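T-lymphoma invasion and metastasis-inducing protein 1 (Homo sapiens, PDB 4K2P) probably acts as a Rac guanine-nucleotide exchange factor, whose PH-CC-Ex domain is associated with binding phosphoinositides and protein partners such as Par-3. Local coordinates at residues A[191-196]-A[206-211]; A[12-17]-A[99-104]; A[28-33]-A[226-231]; A[44-49]-A[70-75]. The protein carries 5 engineered substitutions. One frame throughout, in Å; residues are numbered along the deposited sequence.

Contact 1. Residues A[191-196]-A[206-211]; sequences DLFRFR and ELPNPK
R196 and P208 bring the two backbones closest, 6.4 Å between their CA atoms, where the extended chain 206-209 runs past the side of helix 168-203 before turning into helix 210-214. The joint is apolar and centres on F193. With CG anti to the backbone N (chi1 177°), the ring reaches out from its helix, and P208 CG lies over one face, 3.8 Å from the ring centroid and 24° off its normal, a CH-pi contact. A rigid proline suits this place: its compact, puckered ring presents C-H groups to the aromatic face. F193 CE2 also approaches P208 O at 3.4 Å, while N209 O sits at the ring edge. Here the long helix of the CC-Ex region is joined to the short helical segments that follow it, and V233 and Q77 also touch the F193 ring. Cut back to an alanine here, the side chain would probably leave P208 CG without an aromatic face and open a gap between the helix and residues 206-211. R196 adds its CB, 3.9 Å from P208 CG; its extended chain then leads away to a salt bridge with E145. N209 occupies the N-cap of helix 210-214, and its OD1 accepts a hydrogen bond from R212 N.

Contact 2. Residues A[12-17]-A[99-104]; sequences GALAVK and FLFQTT
A15 and Q102 form a hydrogen-bonded antiparallel pair, with A15 N to Q102 O at 3.2 Å and Q102 N to A15 O at 2.9 Å. K17 and L100 repeat the pattern two residues on, with L100 N 2.9 Å from K17 O. Between them lies the non-hydrogen-bonded pair V16-F101, where carbonyls are met by CA-H...O contacts: F101 CA is 3.2 Å from A15 O. Apolar contacts gather on the face that carries V16 and F101. These two side chains run alongside each other in the same direction from the sheet, with V16 CG2 3.7 Å from F101 CD1; a branched valine is compact enough to fit beside the ring. An alanine in its place, lacking both methyls, is likely to open a gap beside F101 CD1 and CE1, with L14 CD1 still in contact. L14, with CG anti to its carbonyl carbon (chi1 -62°), sends CD1 to F101 CD1 and CD2 to T103 CB. Water takes over where the strands diverge: one molecule donates to A13 O and Q102 O, another links A13 O with T103 OG1. Pairing of the first strand, 10-23, with the last, 98-102, is characteristic of the PH-domain barrel, whose C-terminal helix 106-128 meets L14 through W112.

Contact 3. Residues A[28-33]-A[226-231]; sequences VESATR and GRLGIF
A single backbone carbonyl, V28 O, takes two N-H groups of the R227 guanidinium, an unusual grip by which a helix outside the PH sheet holds an edge strand of it. The helix 219-228 ends here in a Schellman motif with G229 as its C-prime residue, and the strand is 27-30, so the contact joins the PH fold to the CC-Ex region. The stronger of the two bonds runs from R227 NH1 to V28 O at 2.9 Å, in the carbonyl plane, while the NH2 bond to the same oxygen is weak, at 3.2 Å with an angle of 135°. The oxygen lies near the guanidinium edge. A bend at chi3 (56°) in the arginine chain turns the group back toward the strand; the length of arginine lets it span the distance while its backbone stays on the helix. E29 lies nearby, OE2 5.9 Å from R227 NH1, but its OE1 forms a salt bridge with K23. Next to these bonds, V28 and L228 cross at about a right angle, CG1 to CD2 at 4.0 Å, and both also meet L20 and L239; branched aliphatic residues suit this buried seam. G229 has a positive phi (83°), and a CB there would press against the carbonyl O of L228, so glycine is the residue that fits this turn. The small serine hydroxyl reaches that same carbonyl at the helix end: S30 OG gives a weak hydrogen bond of 2.9 Å to L228 O.

Contact 4. Residues A[44-49]-A[70-75]; sequences KGCTLF and WVENSI
V71 and L48 set their side chains at about a right angle, V71 CG1 3.9 Å from L48 CD1, at a joint between strand 47-51 and the type II beta turn V71-S74 that follows strand 67-70 in the PH sheet. Branched aliphatic side chains, valine at CB and leucine at CG, suit this buried spot, where both also meet L91. V71 CG1 stands anti to the carbonyl carbon (chi1 -57°), which puts CG2 in the crowded position between N and C and directs it at C46 O, 3.3 Å away. The same oxygen accepts an almost straight bond from V71 N (175°), 3.0 Å long, although the donor lies tilted from the carbonyl plane. C46 points its side chain toward the turn: SG lies 3.4 Å from E72 CG, and A123 of helix 106-128 touches both residues, small enough to let them pack against the helix. E72 in turn lays its CB over one face of the W70 ring, while T47 OG1 lies at the ring edge, 4.2 Å from W70 CD1. T47 and W70 are a non-hydrogen-bonded antiparallel pair, and their side chains lie on the same face. Within the turn, asparagine is well suited to the left-handed backbone angles of N73. A weak backbone bond from S74 N to V71 O closes the turn, and S74 OG adds a second of 2.8 Å to V71 O, from above the carbonyl plane.

Overall arrangement
Contacts 2, 3 and 4 all reach the curled antiparallel PH sheet, whereas contact 1 lies among the helices of the CC-Ex region. Contact 4 is nested along the chain inside the loop closed by contact 2, and the two touch where L48 meets F101, their centres 15 Å apart. Contacts 2 and 3 alternate along the chain, on the neighbouring strands 10-23 and 27-30. Contact 3 closes a loop of nearly two hundred residues that encloses contact 1. Contact 1 touches contact 4, centres about 18 Å apart, through R194 against N73, S74 and I75. The CC-Ex helices thus meet the PH fold in at least these two regions, consistent with one compact unit.

Contact 1. Residues A[191-196]-A[206-211]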
loop_
_atom_site.group_PDB
_atom_site.type_symbol
_atom_site.label_atom_id
_atom_site.label_comp_id
_atom_site.label_asym_id
_atom_site.label_seq_id
_atom_site.Cartn_x
_atom_site.Cartn_y
_atom_site.Cartn_z
ATOM N N ASP A 191 0.628 8.228 -1.246
ATOM C CA ASP A 191 -0.823 8.406 -1.330
ATOM C C ASP A 191 -1.257 8.635 -2.773
ATOM O O ASP A 191 -2.273 8.115 -3.220
ATOM C CB ASP A 191 -1.281 9.567 -0.448
ATOM C CG ASP A 191 -1.295 9.212 1.031
ATOM O OD1 ASP A 191 -1.457 8.025 1.372
ATOM O OD2 ASP A 191 -1.139 10.123 1.862
ATOM N N LEU A 192 -0.454 9.396 -3.504
ATOM C CA LEU A 192 -0.721 9.704 -4.902
ATOM C C LEU A 192 -0.667 8.445 -5.767
ATOM O O LEU A 192 -1.495 8.251 -6.652
ATOM C CB LEU A 192 0.289 10.736 -5.401
ATOM C CG LEU A 192 0.196 11.161 -6.865
ATOM C CD1 LEU A 192 -1.183 11.670 -7.198
ATOM C CD2 LEU A 192 1.245 12.216 -7.159
ATOM N N PHE A 193 0.326 7.606 -5.513
ATOM C CA PHE A 193 0.492 6.343 -6.229
ATOM C C PHE A 193 -0.716 5.456 -5.948
ATOM O O PHE A 193 -1.261 4.815 -6.845
ATOM C CB PHE A 193 1.800 5.668 -5.796
ATOM C CG PHE A 193 2.052 4.320 -6.422
ATOM C CD1 PHE A 193 1.612 3.162 -5.806
ATOM C CD2 PHE A 193 2.775 4.213 -7.592
ATOM C CE1 PHE A 193 1.856 1.927 -6.367
ATOM C CE2 PHE A 193 3.028 2.983 -8.159
ATOM C CZ PHE A 193 2.570 1.834 -7.544
ATOM N N ARG A 194 -1.141 5.457 -4.691
ATOM C CA ARG A 194 -2.252 4.638 -4.245
ATOM C C ARG A 194 -3.556 5.064 -4.919
ATOM O O ARG A 194 -4.310 4.222 -5.407
ATOM C CB ARG A 194 -2.379 4.716 -2.726
ATOM C CG ARG A 194 -3.482 3.848 -2.160
ATOM C CD ARG A 194 -3.267 3.551 -0.688
ATOM N NE ARG A 194 -3.236 4.762 0.133
ATOM C CZ ARG A 194 -4.312 5.432 0.533
ATOM N NH1 ARG A 194 -5.521 5.040 0.161
ATOM N NH2 ARG A 194 -4.181 6.517 1.285
ATOM N N PHE A 195 -3.820 6.366 -4.958
ATOM C CA PHE A 195 -5.041 6.852 -5.582
ATOM C C PHE A 195 -4.991 6.598 -7.075
ATOM O O PHE A 195 -6.016 6.335 -7.692
ATOM C CB PHE A 195 -5.272 8.335 -5.286
ATOM C CG PHE A 195 -5.809 8.595 -3.909
ATOM C CD1 PHE A 195 -7.086 8.194 -3.571
ATOM C CD2 PHE A 195 -5.045 9.235 -2.953
ATOM C CE1 PHE A 195 -7.593 8.425 -2.305
ATOM C CE2 PHE A 195 -5.551 9.467 -1.681
ATOM C CZ PHE A 195 -6.824 9.059 -1.362
ATOM N N ARG A 196 -3.798 6.652 -7.656
ATOM C CA ARG A 196 -3.652 6.362 -9.076
ATOM C C ARG A 196 -3.884 4.881 -9.358
ATOM O O ARG A 196 -4.313 4.507 -10.449
ATOM C CB ARG A 196 -2.277 6.791 -9.572
ATOM C CG ARG A 196 -2.188 8.272 -9.854
ATOM C CD ARG A 196 -0.797 8.686 -10.277
ATOM N NE ARG A 196 -0.765 10.105 -10.618
ATOM C CZ ARG A 196 0.314 10.877 -10.560
ATOM N NH1 ARG A 196 1.475 10.382 -10.148
ATOM N NH2 ARG A 196 0.225 12.153 -10.907
ATOM N N GLU A 206 -3.700 1.162 -17.084
ATOM C CA GLU A 206 -2.517 0.522 -16.513
ATOM C C GLU A 206 -2.129 1.206 -15.204
ATOM O O GLU A 206 -2.347 2.403 -15.033
ATOM C CB GLU A 206 -1.351 0.535 -17.511
ATOM C CG GLU A 206 -0.778 1.902 -17.829
ATOM C CD GLU A 206 0.307 1.836 -18.895
ATOM O OE1 GLU A 206 0.780 0.717 -19.191
ATOM O OE2 GLU A 206 0.685 2.901 -19.433
ATOM N N LEU A 207 -1.579 0.434 -14.274
ATOM C CA LEU A 207 -1.221 0.957 -12.963
ATOM C C LEU A 207 -0.003 1.875 -13.066
ATOM O O LEU A 207 0.776 1.762 -14.008
ATOM C CB LEU A 207 -0.920 -0.187 -11.994
ATOM C CG LEU A 207 -2.066 -1.082 -11.522
ATOM C CD1 LEU A 207 -1.535 -2.071 -10.498
ATOM C CD2 LEU A 207 -3.230 -0.296 -10.955
ATOM N N PRO A 208 0.166 2.787 -12.091
ATOM C CA PRO A 208 1.308 3.710 -12.102
ATOM C C PRO A 208 2.631 2.970 -11.962
ATOM O O PRO A 208 2.655 1.893 -11.378
ATOM C CB PRO A 208 1.052 4.608 -10.888
ATOM C CG PRO A 208 0.143 3.824 -10.015
ATOM C CD PRO A 208 -0.718 3.029 -10.941
ATOM N N ASN A 209 3.707 3.557 -12.478
ATOM C CA ASN A 209 5.012 2.902 -12.535
ATOM C C ASN A 209 5.641 2.702 -11.147
ATOM O O ASN A 209 5.866 3.671 -10.432
ATOM C CB ASN A 209 5.951 3.721 -13.425
ATOM C CG ASN A 209 7.273 3.021 -13.686
ATOM O OD1 ASN A 209 8.054 2.784 -12.772
ATOM N ND2 ASN A 209 7.524 2.682 -14.945
ATOM N N PRO A 210 5.944 1.444 -10.766
ATOM C CA PRO A 210 6.514 1.217 -9.428
ATOM C C PRO A 210 7.921 1.799 -9.249
ATOM O O PRO A 210 8.247 2.277 -8.163
ATOM C CB PRO A 210 6.563 -0.318 -9.312
ATOM C CG PRO A 210 5.787 -0.852 -10.461
ATOM C CD PRO A 210 5.817 0.187 -11.526
ATOM N N LYS A 211 8.751 1.722 -10.285
ATOM C CA LYS A 211 10.118 2.237 -10.204
ATOM C C LYS A 211 10.151 3.740 -9.928
ATOM O O LYS A 211 11.020 4.220 -9.202
ATOM C CB LYS A 211 10.894 1.922 -11.483
ATOM C CG LYS A 211 11.356 0.475 -11.589
ATOM C CD LYS A 211 12.356 0.165 -10.483
ATOM C CE LYS A 211 13.446 -0.793 -10.922
ATOM N NZ LYS A 211 12.955 -2.144 -11.311
#

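Contact 2. Residues A[12-17]-A[99-104]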
loop_
_atom_site.group_PDB
_atom_site.type_symbol
_atom_site.label_atom_id
_atom_site.label_comp_id
_atom_site.label_asym_id
_atom_site.label_seq_id
_atom_site.Cartn_x
_atom_site.Cartn_y
_atom_site.Cartn_z
ATOM N N GLY A 12 -12.170 -16.536 -4.176
ATOM C CA GLY A 12 -11.455 -17.601 -4.852
ATOM C C GLY A 12 -10.446 -18.294 -3.957
ATOM O O GLY A 12 -10.115 -17.806 -2.889
ATOM N N ALA A 13 -9.959 -19.437 -4.410
ATOM C CA ALA A 13 -8.956 -20.193 -3.689
ATOM C C ALA A 13 -7.576 -19.592 -3.955
ATOM O O ALA A 13 -7.177 -19.437 -5.103
ATOM C CB ALA A 13 -9.005 -21.655 -4.098
ATOM N N LEU A 14 -6.871 -19.240 -2.886
ATOM C CA LEU A 14 -5.550 -18.630 -2.973
ATOM C C LEU A 14 -4.587 -19.289 -2.006
ATOM O O LEU A 14 -4.986 -19.699 -0.916
ATOM C CB LEU A 14 -5.619 -17.139 -2.649
ATOM C CG LEU A 14 -6.467 -16.260 -3.566
ATOM C CD1 LEU A 14 -6.635 -14.855 -2.968
ATOM C CD2 LEU A 14 -5.844 -16.198 -4.948
ATOM N N ALA A 15 -3.322 -19.391 -2.406
ATOM C CA ALA A 15 -2.250 -19.684 -1.464
ATOM C C ALA A 15 -1.869 -18.355 -0.819
ATOM O O ALA A 15 -1.866 -17.326 -1.486
ATOM C CB ALA A 15 -1.062 -20.321 -2.157
ATOM N N VAL A 16 -1.566 -18.376 0.474
ATOM C CA VAL A 16 -1.387 -17.151 1.257
ATOM C C VAL A 16 -0.218 -17.307 2.215
ATOM O O VAL A 16 0.021 -18.390 2.753
ATOM C CB VAL A 16 -2.648 -16.794 2.062
ATOM C CG1 VAL A 16 -2.471 -15.452 2.773
ATOM C CG2 VAL A 16 -3.877 -16.750 1.143
ATOM N N LYS A 17 0.508 -16.212 2.418
ATOM C CA LYS A 17 1.703 -16.204 3.238
ATOM C C LYS A 17 1.864 -14.817 3.858
ATOM O O LYS A 17 1.871 -13.837 3.129
ATOM C CB LYS A 17 2.894 -16.556 2.355
ATOM C CG LYS A 17 4.217 -16.706 3.021
ATOM C CD LYS A 17 5.190 -17.211 1.982
ATOM C CE LYS A 17 6.563 -17.404 2.538
ATOM N NZ LYS A 17 7.259 -18.509 1.829
ATOM N N PHE A 99 0.956 -9.045 2.820
ATOM C CA PHE A 99 0.584 -10.442 2.642
ATOM C C PHE A 99 0.841 -10.823 1.201
ATOM O O PHE A 99 0.597 -10.034 0.305
ATOM C CB PHE A 99 -0.899 -10.664 2.981
ATOM C CG PHE A 99 -1.311 -10.088 4.302
ATOM C CD1 PHE A 99 -1.696 -8.757 4.398
ATOM C CD2 PHE A 99 -1.324 -10.870 5.447
ATOM C CE1 PHE A 99 -2.075 -8.213 5.620
ATOM C CE2 PHE A 99 -1.703 -10.326 6.670
ATOM C CZ PHE A 99 -2.073 -8.994 6.752
ATOM N N LEU A 100 1.375 -12.017 0.985
ATOM C CA LEU A 100 1.500 -12.566 -0.355
ATOM C C LEU A 100 0.353 -13.525 -0.682
ATOM O O LEU A 100 -0.098 -14.281 0.166
ATOM C CB LEU A 100 2.835 -13.291 -0.506
ATOM C CG LEU A 100 4.085 -12.414 -0.376
ATOM C CD1 LEU A 100 5.304 -13.292 -0.301
ATOM C CD2 LEU A 100 4.203 -11.441 -1.542
ATOM N N PHE A 101 -0.059 -13.498 -1.941
ATOM C CA PHE A 101 -1.120 -14.339 -2.465
ATOM C C PHE A 101 -0.662 -14.938 -3.792
ATOM O O PHE A 101 -0.029 -14.244 -4.583
ATOM C CB PHE A 101 -2.402 -13.542 -2.694
ATOM C CG PHE A 101 -2.935 -12.858 -1.477
ATOM C CD1 PHE A 101 -3.826 -13.502 -0.626
ATOM C CD2 PHE A 101 -2.587 -11.550 -1.203
ATOM C CE1 PHE A 101 -4.337 -12.857 0.485
ATOM C CE2 PHE A 101 -3.098 -10.899 -0.095
ATOM C CZ PHE A 101 -3.973 -11.553 0.751
ATOM N N GLN A 102 -0.974 -16.211 -4.033
ATOM C CA GLN A 102 -0.721 -16.833 -5.330
ATOM C C GLN A 102 -2.033 -17.327 -5.936
ATOM O O GLN A 102 -2.801 -18.050 -5.288
ATOM C CB GLN A 102 0.265 -17.999 -5.213
ATOM C CG GLN A 102 0.673 -18.606 -6.578
ATOM C CD GLN A 102 1.385 -19.945 -6.457
ATOM O OE1 GLN A 102 1.193 -20.682 -5.490
ATOM N NE2 GLN A 102 2.210 -20.268 -7.449
ATOM N N THR A 103 -2.274 -16.922 -7.179
ATOM C CA THR A 103 -3.422 -17.370 -7.950
ATOM C C THR A 103 -2.936 -18.199 -9.167
ATOM O O THR A 103 -1.794 -18.670 -9.185
ATOM C CB THR A 103 -4.283 -16.154 -8.369
ATOM O OG1 THR A 103 -5.501 -16.591 -8.985
ATOM C CG2 THR A 103 -3.515 -15.239 -9.306
ATOM N N THR A 104 -3.795 -18.377 -10.170
ATOM C CA THR A 104 -3.624 -19.418 -11.182
ATOM C C THR A 104 -3.175 -18.906 -12.540
ATOM O O THR A 104 -2.713 -19.682 -13.367
ATOM C CB THR A 104 -4.943 -20.189 -11.394
ATOM O OG1 THR A 104 -6.020 -19.249 -11.512
ATOM C CG2 THR A 104 -5.219 -21.115 -10.227
HETATM O O HOH W 1 -4.308 -20.095 -6.301
HETATM O O HOH W 2 -7.486 -18.050 -7.338
#

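Contact 3. Residues A[28-33]-A[226-231]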
loop_
_atom_site.group_PDB
_atom_site.type_symbol
_atom_site.label_atom_id
_atom_site.label_comp_id
_atom_site.label_asym_id
_atom_site.label_seq_id
_atom_site.Cartn_x
_atom_site.Cartn_y
_atom_site.Cartn_z
ATOM N N VAL A 28 8.320 -1.967 11.185
ATOM C CA VAL A 28 7.933 -3.066 10.318
ATOM C C VAL A 28 9.010 -4.139 10.428
ATOM O O VAL A 28 10.192 -3.810 10.500
ATOM C CB VAL A 28 7.770 -2.628 8.857
ATOM C CG1 VAL A 28 7.362 -3.809 8.003
ATOM C CG2 VAL A 28 6.726 -1.525 8.751
ATOM N N GLU A 29 8.607 -5.404 10.459
ATOM C CA GLU A 29 9.549 -6.524 10.453
ATOM C C GLU A 29 9.105 -7.562 9.436
ATOM O O GLU A 29 7.927 -7.650 9.099
ATOM C CB GLU A 29 9.657 -7.170 11.830
ATOM C CG GLU A 29 10.380 -6.313 12.856
ATOM C CD GLU A 29 10.467 -6.994 14.202
ATOM O OE1 GLU A 29 10.004 -8.150 14.306
ATOM O OE2 GLU A 29 10.985 -6.373 15.154
ATOM N N SER A 30 10.048 -8.354 8.944
ATOM C CA SER A 30 9.704 -9.470 8.083
ATOM C C SER A 30 9.007 -10.561 8.875
ATOM O O SER A 30 9.303 -10.770 10.050
ATOM C CB SER A 30 10.950 -10.038 7.407
ATOM O OG SER A 30 11.308 -9.251 6.290
ATOM N N ALA A 31 8.080 -11.252 8.226
ATOM C CA ALA A 31 7.393 -12.377 8.838
ATOM C C ALA A 31 8.369 -13.541 8.916
ATOM O O ALA A 31 9.343 -13.585 8.170
ATOM C CB ALA A 31 6.164 -12.763 8.045
ATOM N N THR A 32 8.117 -14.461 9.843
ATOM C CA THR A 32 8.913 -15.675 9.979
ATOM C C THR A 32 8.966 -16.445 8.659
ATOM O O THR A 32 8.021 -16.399 7.867
ATOM C CB THR A 32 8.334 -16.589 11.082
ATOM O OG1 THR A 32 8.265 -15.865 12.315
ATOM C CG2 THR A 32 9.189 -17.829 11.282
ATOM N N ARG A 33 10.082 -17.130 8.416
ATOM C CA ARG A 33 10.179 -18.072 7.305
ATOM C C ARG A 33 9.136 -19.157 7.518
ATOM O O ARG A 33 9.083 -19.760 8.589
ATOM C CB ARG A 33 11.582 -18.673 7.205
ATOM N N GLY A 226 16.407 -2.181 3.491
ATOM C CA GLY A 226 17.554 -3.068 3.489
ATOM C C GLY A 226 17.481 -4.031 4.659
ATOM O O GLY A 226 17.785 -5.217 4.532
ATOM N N ARG A 227 17.044 -3.515 5.803
ATOM C CA ARG A 227 16.891 -4.326 7.000
ATOM C C ARG A 227 15.825 -5.401 6.775
ATOM O O ARG A 227 15.970 -6.531 7.230
ATOM C CB ARG A 227 16.537 -3.436 8.193
ATOM C CG ARG A 227 16.171 -4.181 9.465
ATOM C CD ARG A 227 15.803 -3.208 10.581
ATOM N NE ARG A 227 14.718 -2.319 10.173
ATOM C CZ ARG A 227 13.453 -2.700 10.021
ATOM N NH1 ARG A 227 13.111 -3.970 10.228
ATOM N NH2 ARG A 227 12.535 -1.816 9.645
ATOM N N LEU A 228 14.760 -5.041 6.067
ATOM C CA LEU A 228 13.671 -5.967 5.781
ATOM C C LEU A 228 14.034 -7.032 4.748
ATOM O O LEU A 228 13.399 -8.083 4.694
ATOM C CB LEU A 228 12.448 -5.203 5.276
ATOM C CG LEU A 228 11.674 -4.355 6.270
ATOM C CD1 LEU A 228 10.611 -3.580 5.526
ATOM C CD2 LEU A 228 11.065 -5.230 7.346
ATOM N N GLY A 229 15.046 -6.762 3.931
ATOM C CA GLY A 229 15.434 -7.701 2.896
ATOM C C GLY A 229 14.594 -7.579 1.638
ATOM O O GLY A 229 14.539 -8.512 0.838
ATOM N N ILE A 230 13.911 -6.451 1.470
ATOM C CA ILE A 230 13.053 -6.259 0.306
ATOM C C ILE A 230 12.924 -4.772 -0.054
ATOM O O ILE A 230 12.602 -3.950 0.788
ATOM C CB ILE A 230 11.643 -6.890 0.553
ATOM C CG1 ILE A 230 10.687 -6.621 -0.612
ATOM C CG2 ILE A 230 11.049 -6.416 1.877
ATOM C CD1 ILE A 230 11.128 -7.244 -1.913
ATOM N N PHE A 231 13.218 -4.453 -1.313
ATOM C CA PHE A 231 13.020 -3.126 -1.885
ATOM C C PHE A 231 11.929 -3.223 -2.925
ATOM O O PHE A 231 12.161 -3.690 -4.037
ATOM C CB PHE A 231 14.294 -2.588 -2.545
ATOM C CG PHE A 231 15.423 -2.343 -1.596
ATOM C CD1 PHE A 231 16.199 -3.391 -1.132
ATOM C CD2 PHE A 231 15.720 -1.056 -1.178
ATOM C CE1 PHE A 231 17.253 -3.160 -0.262
ATOM C CE2 PHE A 231 16.771 -0.818 -0.309
ATOM C CZ PHE A 231 17.533 -1.868 0.155
#

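Contact 4. Residues A[44-49]-A[70-75]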
loop_
_atom_site.group_PDB
_atom_site.type_symbol
_atom_site.label_atom_id
_atom_site.label_comp_id
_atom_site.label_asym_id
_atom_site.label_seq_id
_atom_site.Cartn_x
_atom_site.Cartn_y
_atom_site.Cartn_z
ATOM N N LYS A 44 -15.495 -8.997 1.003
ATOM C CA LYS A 44 -16.797 -8.385 1.252
ATOM C C LYS A 44 -16.562 -7.041 1.914
ATOM O O LYS A 44 -15.869 -6.951 2.925
ATOM C CB LYS A 44 -17.675 -9.282 2.132
ATOM N N GLY A 45 -17.149 -5.999 1.341
ATOM C CA GLY A 45 -16.846 -4.650 1.762
ATOM C C GLY A 45 -15.357 -4.438 1.594
ATOM O O GLY A 45 -14.800 -4.728 0.538
ATOM N N CYS A 46 -14.705 -3.982 2.655
ATOM C CA CYS A 46 -13.284 -3.704 2.614
ATOM C C CYS A 46 -12.538 -4.660 3.537
ATOM O O CYS A 46 -11.573 -4.289 4.205
ATOM C CB CYS A 46 -13.031 -2.243 2.982
ATOM S SG CYS A 46 -12.177 -1.352 1.674
ATOM N N THR A 47 -13.001 -5.906 3.554
ATOM C CA THR A 47 -12.399 -6.947 4.372
ATOM C C THR A 47 -12.207 -8.225 3.567
ATOM O O THR A 47 -13.097 -8.656 2.839
ATOM C CB THR A 47 -13.268 -7.244 5.613
ATOM O OG1 THR A 47 -13.476 -6.035 6.342
ATOM C CG2 THR A 47 -12.606 -8.268 6.524
ATOM N N LEU A 48 -11.015 -8.799 3.663
ATOM C CA LEU A 48 -10.750 -10.124 3.144
ATOM C C LEU A 48 -10.990 -11.143 4.244
ATOM O O LEU A 48 -10.351 -11.092 5.284
ATOM C CB LEU A 48 -9.308 -10.246 2.628
ATOM C CG LEU A 48 -8.954 -9.513 1.341
ATOM C CD1 LEU A 48 -7.451 -9.599 1.106
ATOM C CD2 LEU A 48 -9.703 -10.074 0.166
ATOM N N PHE A 49 -11.923 -12.056 4.008
ATOM C CA PHE A 49 -12.219 -13.145 4.927
ATOM C C PHE A 49 -11.569 -14.426 4.430
ATOM O O PHE A 49 -11.663 -14.771 3.254
ATOM C CB PHE A 49 -13.729 -13.329 5.063
ATOM C CG PHE A 49 -14.425 -12.148 5.662
ATOM C CD1 PHE A 49 -14.531 -12.015 7.032
ATOM C CD2 PHE A 49 -14.957 -11.159 4.854
ATOM C CE1 PHE A 49 -15.168 -10.922 7.595
ATOM C CE2 PHE A 49 -15.599 -10.058 5.409
ATOM C CZ PHE A 49 -15.699 -9.940 6.780
ATOM N N TRP A 70 -8.387 -6.431 7.265
ATOM C CA TRP A 70 -8.968 -5.156 6.867
ATOM C C TRP A 70 -8.090 -4.495 5.815
ATOM O O TRP A 70 -6.913 -4.271 6.059
ATOM C CB TRP A 70 -9.111 -4.266 8.096
ATOM C CG TRP A 70 -9.802 -2.960 7.874
ATOM C CD1 TRP A 70 -11.013 -2.752 7.275
ATOM C CD2 TRP A 70 -9.324 -1.673 8.273
ATOM N NE1 TRP A 70 -11.311 -1.410 7.274
ATOM C CE2 TRP A 70 -10.291 -0.728 7.883
ATOM C CE3 TRP A 70 -8.166 -1.228 8.924
ATOM C CZ2 TRP A 70 -10.137 0.636 8.115
ATOM C CZ3 TRP A 70 -8.014 0.124 9.153
ATOM C CH2 TRP A 70 -8.995 1.042 8.752
ATOM N N VAL A 71 -8.655 -4.171 4.655
ATOM C CA VAL A 71 -7.841 -3.739 3.521
ATOM C C VAL A 71 -8.188 -2.345 3.014
ATOM O O VAL A 71 -7.793 -1.987 1.905
ATOM C CB VAL A 71 -7.961 -4.730 2.332
ATOM C CG1 VAL A 71 -7.560 -6.127 2.777
ATOM C CG2 VAL A 71 -9.358 -4.741 1.756
ATOM N N GLU A 72 -8.896 -1.553 3.818
ATOM C CA GLU A 72 -9.123 -0.149 3.471
ATOM C C GLU A 72 -7.772 0.523 3.280
ATOM O O GLU A 72 -6.846 0.269 4.038
ATOM C CB GLU A 72 -9.926 0.592 4.553
ATOM C CG GLU A 72 -11.425 0.652 4.293
ATOM C CD GLU A 72 -12.200 1.487 5.315
ATOM O OE1 GLU A 72 -11.687 2.525 5.787
ATOM O OE2 GLU A 72 -13.338 1.095 5.647
ATOM N N ASN A 73 -7.655 1.334 2.237
ATOM C CA ASN A 73 -6.453 2.129 1.974
ATOM C C ASN A 73 -5.205 1.264 1.779
ATOM O O ASN A 73 -4.102 1.644 2.159
ATOM C CB ASN A 73 -6.229 3.151 3.097
ATOM C CG ASN A 73 -7.312 4.215 3.137
ATOM O OD1 ASN A 73 -7.683 4.779 2.108
ATOM N ND2 ASN A 73 -7.823 4.493 4.324
ATOM N N SER A 74 -5.395 0.108 1.151
ATOM C CA SER A 74 -4.304 -0.797 0.819
ATOM C C SER A 74 -3.738 -0.535 -0.577
ATOM O O SER A 74 -4.311 0.208 -1.371
ATOM C CB SER A 74 -4.777 -2.247 0.900
ATOM O OG SER A 74 -5.060 -2.612 2.232
ATOM N N ILE A 75 -2.594 -1.145 -0.856
ATOM C CA ILE A 75 -2.063 -1.224 -2.205
ATOM C C ILE A 75 -1.844 -2.697 -2.522
ATOM O O ILE A 75 -1.408 -3.463 -1.678
ATOM C CB ILE A 75 -0.731 -0.449 -2.361
ATOM C CG1 ILE A 75 -0.957 1.057 -2.204
ATOM C CG2 ILE A 75 -0.102 -0.724 -3.726
ATOM C CD1 ILE A 75 0.340 1.875 -2.069
#